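PDB 6W40: denovo NTF2 from Synthetic construct, which is a computationally designed protein of the NTF2-like fold, probably made to explore diverse pocket shapes, with no natural function known. Local coordinates for residues Val35-Asp40 with Val55-Arg60. Residues are numbered along the deposited sequence; the frame is centred on the assembly and turned at random.
Sequences VKFQVD and VEELIR
With chi1 at -172°, Phe37 carries its ring anti to its own backbone N and sends it out from the strand to the helix, where Leu58 has its CG likewise anti (chi1 171°); the two side chains cross at about a right angle, Leu58 meeting the ring at CE2 and CZ. This is helix-on-sheet packing in an NTF2-like fold, the sequence matching the SnoaL-like family: helix 51-65 lies against the curved mixed sheet, and strand 35-41 is one of the strands beneath it. At the closest pair of residues the Phe37 and Leu58 CA atoms are 8.2 Å apart, and the Phe37 side chain spans a little over half of that gap. Its CE2 reaches the helix backbone itself, 3.7 Å from Leu58 CA, and sits 3.8 Å from Leu58 CB; the approach is oblique to the ring. Glu57 adds only its aliphatic part. Its CG lies 4.1 Å from Phe37 CE2, while OE1 makes a long, weak ion pair with Arg48. No hydrogen bond joins strand and helix here, so the contact is apolar packing, small in area but buried. Val54 and Leu61 of the same helix also touch Phe37, and Val115 and Ile117 of strand 111-119 pack on it from the sheet, placing the ring in the core between the two layers. Within the strand, Val39 CG2 lies 3.5 Å above the plane of the Phe37 ring, on one face, offset toward its rim. Farther along the ring, CZ meets the end of the leucine, with Leu58 CD1 4.0 Å from Phe37 CZ.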
loop_
_atom_site.group_PDB
_atom_site.type_symbol
_atom_site.label_atom_id
_atom_site.label_comp_id
_atom_site.label_asym_id
_atom_site.label_seq_id
_atom_site.Cartn_x
_atom_site.Cartn_y
_atom_site.Cartn_z
ATOM N N VAL A 35 -1.415 16.162 14.181
ATOM C CA VAL A 35 -1.411 14.705 14.170
ATOM C C VAL A 35 -1.070 14.180 15.560
ATOM O O VAL A 35 -0.219 14.738 16.267
ATOM C CB VAL A 35 -0.427 14.181 13.110
ATOM C CG1 VAL A 35 0.982 14.700 13.378
ATOM C CG2 VAL A 35 -0.442 12.660 13.061
ATOM N N LYS A 36 -1.755 13.116 15.969
ATOM C CA LYS A 36 -1.478 12.443 17.228
ATOM C C LYS A 36 -0.718 11.149 16.975
ATOM O O LYS A 36 -0.902 10.488 15.949
ATOM C CB LYS A 36 -2.767 12.140 17.994
ATOM C CG LYS A 36 -3.374 13.339 18.691
ATOM C CD LYS A 36 -4.523 12.921 19.588
ATOM C CE LYS A 36 -4.977 14.075 20.459
ATOM N NZ LYS A 36 -3.860 14.592 21.297
ATOM N N PHE A 37 0.133 10.786 17.932
ATOM C CA PHE A 37 0.986 9.610 17.815
ATOM C C PHE A 37 1.113 8.971 19.186
ATOM O O PHE A 37 1.549 9.627 20.137
ATOM C CB PHE A 37 2.367 9.989 17.272
ATOM C CG PHE A 37 3.240 8.812 16.945
ATOM C CD1 PHE A 37 2.689 7.613 16.522
ATOM C CD2 PHE A 37 4.617 8.906 17.060
ATOM C CE1 PHE A 37 3.497 6.533 16.219
ATOM C CE2 PHE A 37 5.430 7.830 16.760
ATOM C CZ PHE A 37 4.868 6.642 16.338
ATOM N N GLN A 38 0.732 7.701 19.291
ATOM C CA GLN A 38 0.920 6.943 20.520
ATOM C C GLN A 38 1.602 5.623 20.201
ATOM O O GLN A 38 1.165 4.892 19.306
ATOM C CB GLN A 38 -0.407 6.707 21.254
ATOM C CG GLN A 38 -1.562 6.248 20.389
ATOM C CD GLN A 38 -2.807 5.969 21.210
ATOM O OE1 GLN A 38 -3.914 6.358 20.835
ATOM N NE2 GLN A 38 -2.631 5.293 22.340
ATOM N N VAL A 39 2.677 5.333 20.928
ATOM C CA VAL A 39 3.463 4.119 20.748
ATOM C C VAL A 39 3.252 3.231 21.964
ATOM O O VAL A 39 3.309 3.705 23.105
ATOM C CB VAL A 39 4.957 4.435 20.558
ATOM C CG1 VAL A 39 5.678 3.242 19.951
ATOM C CG2 VAL A 39 5.137 5.674 19.701
ATOM N N ASP A 40 3.008 1.948 21.721
ATOM C CA ASP A 40 2.842 0.957 22.781
ATOM C C ASP A 40 3.973 -0.055 22.647
ATOM O O ASP A 40 3.902 -0.971 21.823
ATOM C CB ASP A 40 1.477 0.283 22.698
ATOM C CG ASP A 40 0.347 1.214 23.079
ATOM O OD1 ASP A 40 0.512 1.978 24.052
ATOM O OD2 ASP A 40 -0.703 1.187 22.404
ATOM N N VAL A 55 6.871 13.589 14.104
ATOM C CA VAL A 55 7.871 13.173 13.122
ATOM C C VAL A 55 9.189 12.836 13.808
ATOM O O VAL A 55 9.825 11.822 13.495
ATOM C CB VAL A 55 8.047 14.260 12.046
ATOM C CG1 VAL A 55 9.300 14.002 11.223
ATOM C CG2 VAL A 55 6.823 14.307 11.142
ATOM N N GLU A 56 9.613 13.667 14.763
ATOM C CA GLU A 56 10.855 13.392 15.478
ATOM C C GLU A 56 10.767 12.086 16.258
ATOM O O GLU A 56 11.728 11.307 16.290
ATOM C CB GLU A 56 11.194 14.556 16.408
ATOM C CG GLU A 56 12.312 14.257 17.394
ATOM C CD GLU A 56 12.663 15.451 18.259
ATOM O OE1 GLU A 56 13.596 16.198 17.897
ATOM O OE2 GLU A 56 11.999 15.649 19.298
ATOM N N GLU A 57 9.619 11.824 16.886
ATOM C CA GLU A 57 9.471 10.594 17.658
ATOM C C GLU A 57 9.381 9.377 16.746
ATOM O O GLU A 57 10.014 8.348 17.011
ATOM C CB GLU A 57 8.240 10.681 18.559
ATOM C CG GLU A 57 8.070 9.488 19.485
ATOM C CD GLU A 57 9.193 9.374 20.499
ATOM O OE1 GLU A 57 9.723 10.422 20.923
ATOM O OE2 GLU A 57 9.548 8.235 20.870
ATOM N N LEU A 58 8.599 9.476 15.669
ATOM C CA LEU A 58 8.482 8.360 14.735
ATOM C C LEU A 58 9.827 8.020 14.108
ATOM O O LEU A 58 10.149 6.842 13.913
ATOM C CB LEU A 58 7.453 8.692 13.653
ATOM C CG LEU A 58 7.356 7.720 12.476
ATOM C CD1 LEU A 58 6.898 6.349 12.945
ATOM C CD2 LEU A 58 6.426 8.267 11.403
ATOM N N ILE A 59 10.630 9.040 13.793
ATOM C CA ILE A 59 11.943 8.802 13.200
ATOM C C ILE A 59 12.840 8.046 14.172
ATOM O O ILE A 59 13.570 7.127 13.779
ATOM C CB ILE A 59 12.576 10.134 12.755
ATOM C CG1 ILE A 59 11.923 10.626 11.461
ATOM C CG2 ILE A 59 14.080 9.989 12.576
ATOM C CD1 ILE A 59 12.435 11.972 10.998
ATOM N N ARG A 60 12.798 8.412 15.456
ATOM C CA ARG A 60 13.579 7.680 16.448
ATOM C C ARG A 60 13.102 6.239 16.569
ATOM O O ARG A 60 13.915 5.318 16.721
ATOM C CB ARG A 60 13.504 8.376 17.807
ATOM C CG ARG A 60 14.152 7.565 18.916
ATOM C CD ARG A 60 13.753 8.047 20.294
ATOM N NE ARG A 60 13.950 7.001 21.295
ATOM C CZ ARG A 60 15.113 6.723 21.873
ATOM N NH1 ARG A 60 16.198 7.417 21.554
ATOM N NH2 ARG A 60 15.194 5.750 22.770
#